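Local coordinates for TfuA domain-containing protein (PDB 6XP8), which takes part in peptide backbone thioamidation, probably as the partner protein of a YcaO enzyme that swaps an amide oxygen for sulfur, at residues A[84-87]-A[88-91]; A[185-188]-A[189-193]; A[196-199]-A[200-203]. All blocks are in the same frame, centred on the assembly; numbering follows the deposited sequence.

Contact 1: A[84-87]-A[88-91]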
loop_
_atom_site.group_PDB
_atom_site.type_symbol
_atom_site.label_atom_id
_atom_site.label_comp_id
_atom_site.label_asym_id
_atom_site.label_seq_id
_atom_site.Cartn_x
_atom_site.Cartn_y
_atom_site.Cartn_z
ATOM N N SER A 84 6.750 10.261 1.741
ATOM C CA SER A 84 7.870 10.277 2.687
ATOM C C SER A 84 9.111 10.973 2.114
ATOM O O SER A 84 9.927 11.521 2.865
ATOM C CB SER A 84 8.213 8.863 3.163
ATOM O OG SER A 84 8.967 8.144 2.201
ATOM N N GLU A 85 9.235 10.944 0.788
ATOM C CA GLU A 85 10.354 11.574 0.080
ATOM C C GLU A 85 10.098 13.035 -0.268
ATOM O O GLU A 85 11.050 13.806 -0.431
ATOM C CB GLU A 85 10.696 10.795 -1.197
ATOM C CG GLU A 85 11.132 9.356 -0.958
ATOM C CD GLU A 85 10.988 8.454 -2.176
ATOM O OE1 GLU A 85 10.341 8.847 -3.170
ATOM O OE2 GLU A 85 11.524 7.327 -2.135
ATOM N N LEU A 86 8.822 13.414 -0.392
ATOM C CA LEU A 86 8.462 14.727 -0.938
ATOM C C LEU A 86 7.545 15.588 -0.057
ATOM O O LEU A 86 7.050 16.626 -0.519
ATOM C CB LEU A 86 7.869 14.572 -2.353
ATOM C CG LEU A 86 8.754 13.950 -3.443
ATOM C CD1 LEU A 86 7.911 13.434 -4.598
ATOM C CD2 LEU A 86 9.816 14.924 -3.945
ATOM N N ASP A 87 7.336 15.183 1.200
ATOM C CA ASP A 87 6.471 15.951 2.121
ATOM C C ASP A 87 6.972 17.361 2.419
ATOM O O ASP A 87 6.170 18.281 2.598
ATOM C CB ASP A 87 6.149 15.195 3.424
ATOM C CG ASP A 87 7.381 14.600 4.114
ATOM O OD1 ASP A 87 8.534 14.902 3.737
ATOM O OD2 ASP A 87 7.177 13.803 5.055
ATOM N N THR A 88 8.295 17.517 2.446
ATOM C CA THR A 88 8.930 18.826 2.665
ATOM C C THR A 88 8.736 19.776 1.471
ATOM O O THR A 88 8.936 20.989 1.596
ATOM C CB THR A 88 10.434 18.696 2.999
ATOM O OG1 THR A 88 11.116 18.040 1.924
ATOM C CG2 THR A 88 10.647 17.911 4.297
ATOM N N HIS A 89 8.328 19.211 0.332
ATOM C CA HIS A 89 8.083 19.956 -0.908
ATOM C C HIS A 89 6.603 20.250 -1.187
ATOM O O HIS A 89 6.271 20.894 -2.190
ATOM C CB HIS A 89 8.694 19.205 -2.091
ATOM C CG HIS A 89 10.189 19.242 -2.123
ATOM N ND1 HIS A 89 10.970 18.202 -1.668
ATOM C CD2 HIS A 89 11.048 20.192 -2.565
ATOM C CE1 HIS A 89 12.245 18.512 -1.821
ATOM N NE2 HIS A 89 12.319 19.714 -2.363
ATOM N N GLY A 90 5.719 19.765 -0.316
ATOM C CA GLY A 90 4.287 20.043 -0.432
ATOM C C GLY A 90 3.370 18.849 -0.630
ATOM O O GLY A 90 2.151 19.000 -0.568
ATOM N N MET A 91 3.940 17.669 -0.882
ATOM C CA MET A 91 3.129 16.448 -0.955
ATOM C C MET A 91 2.596 16.087 0.431
ATOM O O MET A 91 3.334 16.094 1.412
ATOM C CB MET A 91 3.905 15.281 -1.567
ATOM C CG MET A 91 3.038 14.072 -1.904
ATOM S SD MET A 91 3.943 12.884 -2.905
ATOM C CE MET A 91 2.842 11.469 -2.874
HETATM O O HOH W 1 3.483 17.547 3.836
#
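L86 O accepts two backbone N-H groups from the far side of the turn: H89 N at 3.0 Å, with the donor standing above the carbonyl plane rather than on a lone pair, and, weakly, M91 N at 3.3 Å. Inside this loop G90 N makes another weak bond, to D87 O at 3.3 Å. The nested pair, M91 N to L86 O around G90 N to D87 O, follows the pattern of a Schellman motif, with G90 at the positive phi (119°) where the chain reverses. The apolar contact expected of that motif is present as well: L86 CB lies 4.1 Å from M91 CB, and both side chains rest on I62 of helix 59-67. The turn thus carries the chain from helix 78-86 to the edge strand 92-93 of the parallel sheet. A water donates to D87 O and to M91 O (2.8 Å from the latter), bridging two carbonyls, while D87 CA offers M91 O a C-H...O contact of 3.2 Å. The carboxylate of D87 is held from outside, its OD2 bonded to Y98 OH of helix 96-102. H89 fares less well: its ring crosses L86 obliquely, ND1 4.2 Å from L86 CD2, and this buried nitrogen has no polar partner in the model.

Contact 2: A[185-188]-A[189-193]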
loop_
_atom_site.group_PDB
_atom_site.type_symbol
_atom_site.label_atom_id
_atom_site.label_comp_id
_atom_site.label_asym_id
_atom_site.label_seq_id
_atom_site.Cartn_x
_atom_site.Cartn_y
_atom_site.Cartn_z
ATOM N N LYS A 185 -2.059 -24.005 11.081
ATOM C CA LYS A 185 -3.419 -24.054 10.519
ATOM C C LYS A 185 -4.358 -23.054 11.188
ATOM O O LYS A 185 -5.142 -22.388 10.508
ATOM C CB LYS A 185 -3.997 -25.473 10.607
ATOM C CG LYS A 185 -3.418 -26.431 9.577
ATOM C CD LYS A 185 -3.884 -27.861 9.805
ATOM C CE LYS A 185 -3.025 -28.865 9.048
ATOM N NZ LYS A 185 -3.105 -28.732 7.562
ATOM N N GLN A 186 -4.252 -22.945 12.514
ATOM C CA GLN A 186 -5.005 -21.961 13.294
ATOM C C GLN A 186 -4.583 -20.539 12.931
ATOM O O GLN A 186 -5.430 -19.651 12.811
ATOM C CB GLN A 186 -4.849 -22.209 14.802
ATOM C CG GLN A 186 -5.387 -23.554 15.286
ATOM C CD GLN A 186 -6.883 -23.721 15.072
ATOM O OE1 GLN A 186 -7.686 -22.871 15.472
ATOM N NE2 GLN A 186 -7.267 -24.829 14.441
ATOM N N LEU A 187 -3.279 -20.346 12.727
ATOM C CA LEU A 187 -2.743 -19.054 12.291
ATOM C C LEU A 187 -3.243 -18.655 10.897
ATOM O O LEU A 187 -3.624 -17.498 10.683
ATOM C CB LEU A 187 -1.209 -19.058 12.344
ATOM C CG LEU A 187 -0.457 -17.833 11.810
ATOM C CD1 LEU A 187 -0.773 -16.579 12.611
ATOM C CD2 LEU A 187 1.029 -18.121 11.817
ATOM N N LEU A 188 -3.240 -19.609 9.968
ATOM C CA LEU A 188 -3.737 -19.379 8.604
ATOM C C LEU A 188 -5.209 -18.942 8.563
ATOM O O LEU A 188 -5.558 -18.017 7.823
ATOM C CB LEU A 188 -3.495 -20.604 7.712
ATOM C CG LEU A 188 -3.932 -20.541 6.238
ATOM C CD1 LEU A 188 -3.365 -19.329 5.504
ATOM C CD2 LEU A 188 -3.547 -21.825 5.528
ATOM N N ASP A 189 -6.053 -19.604 9.356
ATOM C CA ASP A 189 -7.463 -19.223 9.499
ATOM C C ASP A 189 -7.606 -17.777 9.976
ATOM O O ASP A 189 -8.415 -17.020 9.427
ATOM C CB ASP A 189 -8.196 -20.177 10.450
ATOM C CG ASP A 189 -8.457 -21.545 9.835
ATOM O OD1 ASP A 189 -8.550 -21.662 8.588
ATOM O OD2 ASP A 189 -8.580 -22.518 10.609
ATOM N N PHE A 190 -6.803 -17.400 10.973
ATOM C CA PHE A 190 -6.774 -16.027 11.482
ATOM C C PHE A 190 -6.363 -15.027 10.407
ATOM O O PHE A 190 -6.993 -13.977 10.276
ATOM C CB PHE A 190 -5.851 -15.892 12.702
ATOM C CG PHE A 190 -5.735 -14.482 13.224
ATOM C CD1 PHE A 190 -6.710 -13.956 14.080
ATOM C CD2 PHE A 190 -4.659 -13.668 12.854
ATOM C CE1 PHE A 190 -6.612 -12.656 14.555
ATOM C CE2 PHE A 190 -4.559 -12.361 13.327
ATOM C CZ PHE A 190 -5.534 -11.858 14.184
ATOM N N CYS A 191 -5.306 -15.352 9.661
ATOM C CA CYS A 191 -4.785 -14.475 8.612
ATOM C C CYS A 191 -5.777 -14.275 7.467
ATOM O O CYS A 191 -5.845 -13.191 6.881
ATOM C CB CYS A 191 -3.461 -15.013 8.073
ATOM S SG CYS A 191 -2.061 -14.887 9.209
ATOM N N LEU A 192 -6.548 -15.319 7.163
ATOM C CA LEU A 192 -7.509 -15.277 6.053
ATOM C C LEU A 192 -8.832 -14.595 6.395
ATOM O O LEU A 192 -9.520 -14.091 5.496
ATOM C CB LEU A 192 -7.745 -16.680 5.479
ATOM C CG LEU A 192 -6.599 -17.333 4.692
ATOM C CD1 LEU A 192 -6.951 -18.765 4.317
ATOM C CD2 LEU A 192 -6.190 -16.541 3.452
ATOM N N ASN A 193 -9.163 -14.553 7.686
ATOM C CA ASN A 193 -10.445 -14.015 8.162
ATOM C C ASN A 193 -10.340 -12.716 8.956
ATOM O O ASN A 193 -11.321 -11.970 9.064
ATOM C CB ASN A 193 -11.184 -15.076 8.985
ATOM C CG ASN A 193 -11.563 -16.291 8.158
ATOM O OD1 ASN A 193 -12.286 -16.182 7.165
ATOM N ND2 ASN A 193 -11.077 -17.455 8.564
HETATM O O HOH W 2 -6.164 -23.064 8.136
HETATM O O HOH W 3 -9.356 -22.152 13.200
#
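L188 holds CG anti to its backbone N (chi1 -179°), whereas L192 turns CG beside its own N (chi1 -70°); one branch from each residue therefore converges, CD1 on CD1 at 3.8 Å, the two side chains crossing at a slant. One residue back, L187 sends CD1 to within 4.0 Å of C191 SG, and the C191 amide closes the turn onto L187 O at 2.9 Å, in the carbonyl plane. These are i to i+4 pairs of helix 181-193, an alpha-helix that packs against helices 128-140 and 166-175 in a helical part of the chain remote from the parallel sheet. L187, F190 and C191 meet helix 128-140, and L188 lies on L167 and T170 of helix 166-175. Replacing L188 with an alanine takes away both methyl branches and would probably leave L192 CD1 without its apolar neighbour and open a gap against L167. K185, Q186 and D189 lie on an exposed side of the helix, where two waters tie the D189 carboxylate back to the preceding turn. One water, 2.7 Å from D189 OD2, also donates to Q186 OE1; the other donates to K185 O and weakly to D189 OD1. Near the helix end N193 ND2 folds back on D189 O at 2.8 Å, a weak bond bent to 125°.

Contact 3: A[196-199]-A[200-203]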
loop_
_atom_site.group_PDB
_atom_site.type_symbol
_atom_site.label_atom_id
_atom_site.label_comp_id
_atom_site.label_asym_id
_atom_site.label_seq_id
_atom_site.Cartn_x
_atom_site.Cartn_y
_atom_site.Cartn_z
ATOM N N VAL A 196 -5.160 -7.736 9.141
ATOM C CA VAL A 196 -5.033 -6.300 9.364
ATOM C C VAL A 196 -4.537 -5.743 8.029
ATOM O O VAL A 196 -3.332 -5.759 7.736
ATOM C CB VAL A 196 -4.071 -5.962 10.527
ATOM C CG1 VAL A 196 -4.041 -4.460 10.792
ATOM C CG2 VAL A 196 -4.458 -6.716 11.798
ATOM N N ASP A 197 -5.495 -5.298 7.220
ATOM C CA ASP A 197 -5.251 -4.804 5.871
ATOM C C ASP A 197 -4.927 -3.315 5.953
ATOM O O ASP A 197 -5.771 -2.441 5.682
ATOM C CB ASP A 197 -6.469 -5.093 4.974
ATOM C CG ASP A 197 -6.175 -4.919 3.479
ATOM O OD1 ASP A 197 -5.158 -4.282 3.101
ATOM O OD2 ASP A 197 -6.992 -5.409 2.667
ATOM N N ILE A 198 -3.688 -3.041 6.347
ATOM C CA ILE A 198 -3.239 -1.670 6.570
ATOM C C ILE A 198 -3.190 -0.865 5.271
ATOM O O ILE A 198 -3.458 0.336 5.284
ATOM C CB ILE A 198 -1.921 -1.592 7.392
ATOM C CG1 ILE A 198 -1.658 -0.162 7.900
ATOM C CG2 ILE A 198 -0.714 -2.126 6.623
ATOM C CD1 ILE A 198 -2.686 0.347 8.894
ATOM N N LYS A 199 -2.874 -1.532 4.161
ATOM C CA LYS A 199 -2.892 -0.876 2.849
ATOM C C LYS A 199 -4.286 -0.373 2.489
ATOM O O LYS A 199 -4.425 0.762 2.029
ATOM C CB LYS A 199 -2.346 -1.791 1.757
ATOM C CG LYS A 199 -0.847 -2.017 1.853
ATOM C CD LYS A 199 -0.319 -2.566 0.537
ATOM C CE LYS A 199 0.312 -1.493 -0.325
ATOM N NZ LYS A 199 0.786 -2.073 -1.616
ATOM N N ARG A 200 -5.308 -1.197 2.730
ATOM C CA ARG A 200 -6.695 -0.807 2.454
ATOM C C ARG A 200 -7.150 0.341 3.355
ATOM O O ARG A 200 -7.804 1.277 2.892
ATOM C CB ARG A 200 -7.633 -2.003 2.627
ATOM C CG ARG A 200 -9.077 -1.712 2.267
ATOM C CD ARG A 200 -9.979 -2.904 2.552
ATOM N NE ARG A 200 -11.326 -2.663 2.033
ATOM C CZ ARG A 200 -11.704 -2.891 0.777
ATOM N NH1 ARG A 200 -10.844 -3.387 -0.110
ATOM N NH2 ARG A 200 -12.952 -2.627 0.406
ATOM N N GLN A 201 -6.797 0.271 4.638
ATOM C CA GLN A 201 -7.208 1.300 5.595
ATOM C C GLN A 201 -6.535 2.623 5.281
ATOM O O GLN A 201 -7.174 3.670 5.339
ATOM C CB GLN A 201 -6.958 0.864 7.042
ATOM C CG GLN A 201 -7.902 -0.264 7.462
ATOM C CD GLN A 201 -7.639 -0.790 8.856
ATOM O OE1 GLN A 201 -6.486 -1.023 9.241
ATOM N NE2 GLN A 201 -8.709 -1.000 9.621
ATOM N N ASP A 202 -5.257 2.558 4.910
ATOM C CA ASP A 202 -4.540 3.757 4.491
ATOM C C ASP A 202 -5.097 4.324 3.195
ATOM O O ASP A 202 -5.184 5.549 3.057
ATOM C CB ASP A 202 -3.054 3.470 4.321
ATOM C CG ASP A 202 -2.292 3.501 5.622
ATOM O OD1 ASP A 202 -2.899 3.560 6.723
ATOM O OD2 ASP A 202 -1.053 3.462 5.525
ATOM N N ALA A 203 -5.449 3.439 2.256
ATOM C CA ALA A 203 -6.067 3.838 0.978
ATOM C C ALA A 203 -7.356 4.632 1.198
ATOM O O ALA A 203 -7.563 5.670 0.571
ATOM C CB ALA A 203 -6.327 2.625 0.091
HETATM O O HOH W 4 -8.203 -4.862 0.263
#
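The chain swings through an inverse gamma turn centred on D197 and runs into helix 198-215, whose first turn is closed by Q201 N on D197 O (3.1 Å, in the carbonyl plane), then D202 N on I198 O and A203 N on K199 O. D197 sits at the N-cap. With CG anti to the backbone N (chi1 -166°), its carboxylate swings over the start of the helix, and D197 OD1 accepts R200 N at 3.1 Å. The N-H comes from above the carboxylate plane, 60° out of it, and R200 CB presses on D197 CG at 3.4 Å. N130 of helix 128-140 reinforces the cap: N130 ND2 donates to D197 OD1, and N130 OD1 accepts K199 N. The extended R200 chain carries its guanidinium past the carboxylate with the planes 50° apart; R200 NH1 stays 5.2 Å from D197 OD2, and a water joins the two atoms. R200 NH2 makes its salt bridge with D15. On the buried side I198 CD1 lies 3.9 Å from D202 OD1, across a slanting approach. The D202 carboxylate accepts the backbone amides of K96 and V97 at the start of helix 96-102. K199, its chain bent at chi3, brings NZ to V112 O and S77 OG. The polar ends in this turn therefore reach well beyond their own helix, to helices 128-140, 96-102 and 13-19. The helix start and, at longer range, the arginine would probably stabilise a negative charge on D197; the cap, the water bridge to R200 and the N130 amide are likely to act together in fixing where helix 198-215 begins.

Contacts 1 and 2 lie on opposite sides of the chain's centre, their own centres about 38 Å apart, and each is part buried, part surface; the centre of contact 3 lies about 7 Å from the centre of the chain, and more of its residues are buried. Contacts 2 and 3 belong to consecutive helices, 181-193 and 198-215, and both lean on helix 128-140. Contact 1 instead ties helix 78-86 to the edge of the sheet. Their chemistry follows their place: a helix end closed by backbone bonds at 84-91, a leucine pair at the edge of the helix packing and water bridges from D189 at 185-193, and at 196-203 a helix start where acidic and basic groups find partners on other helices and loops.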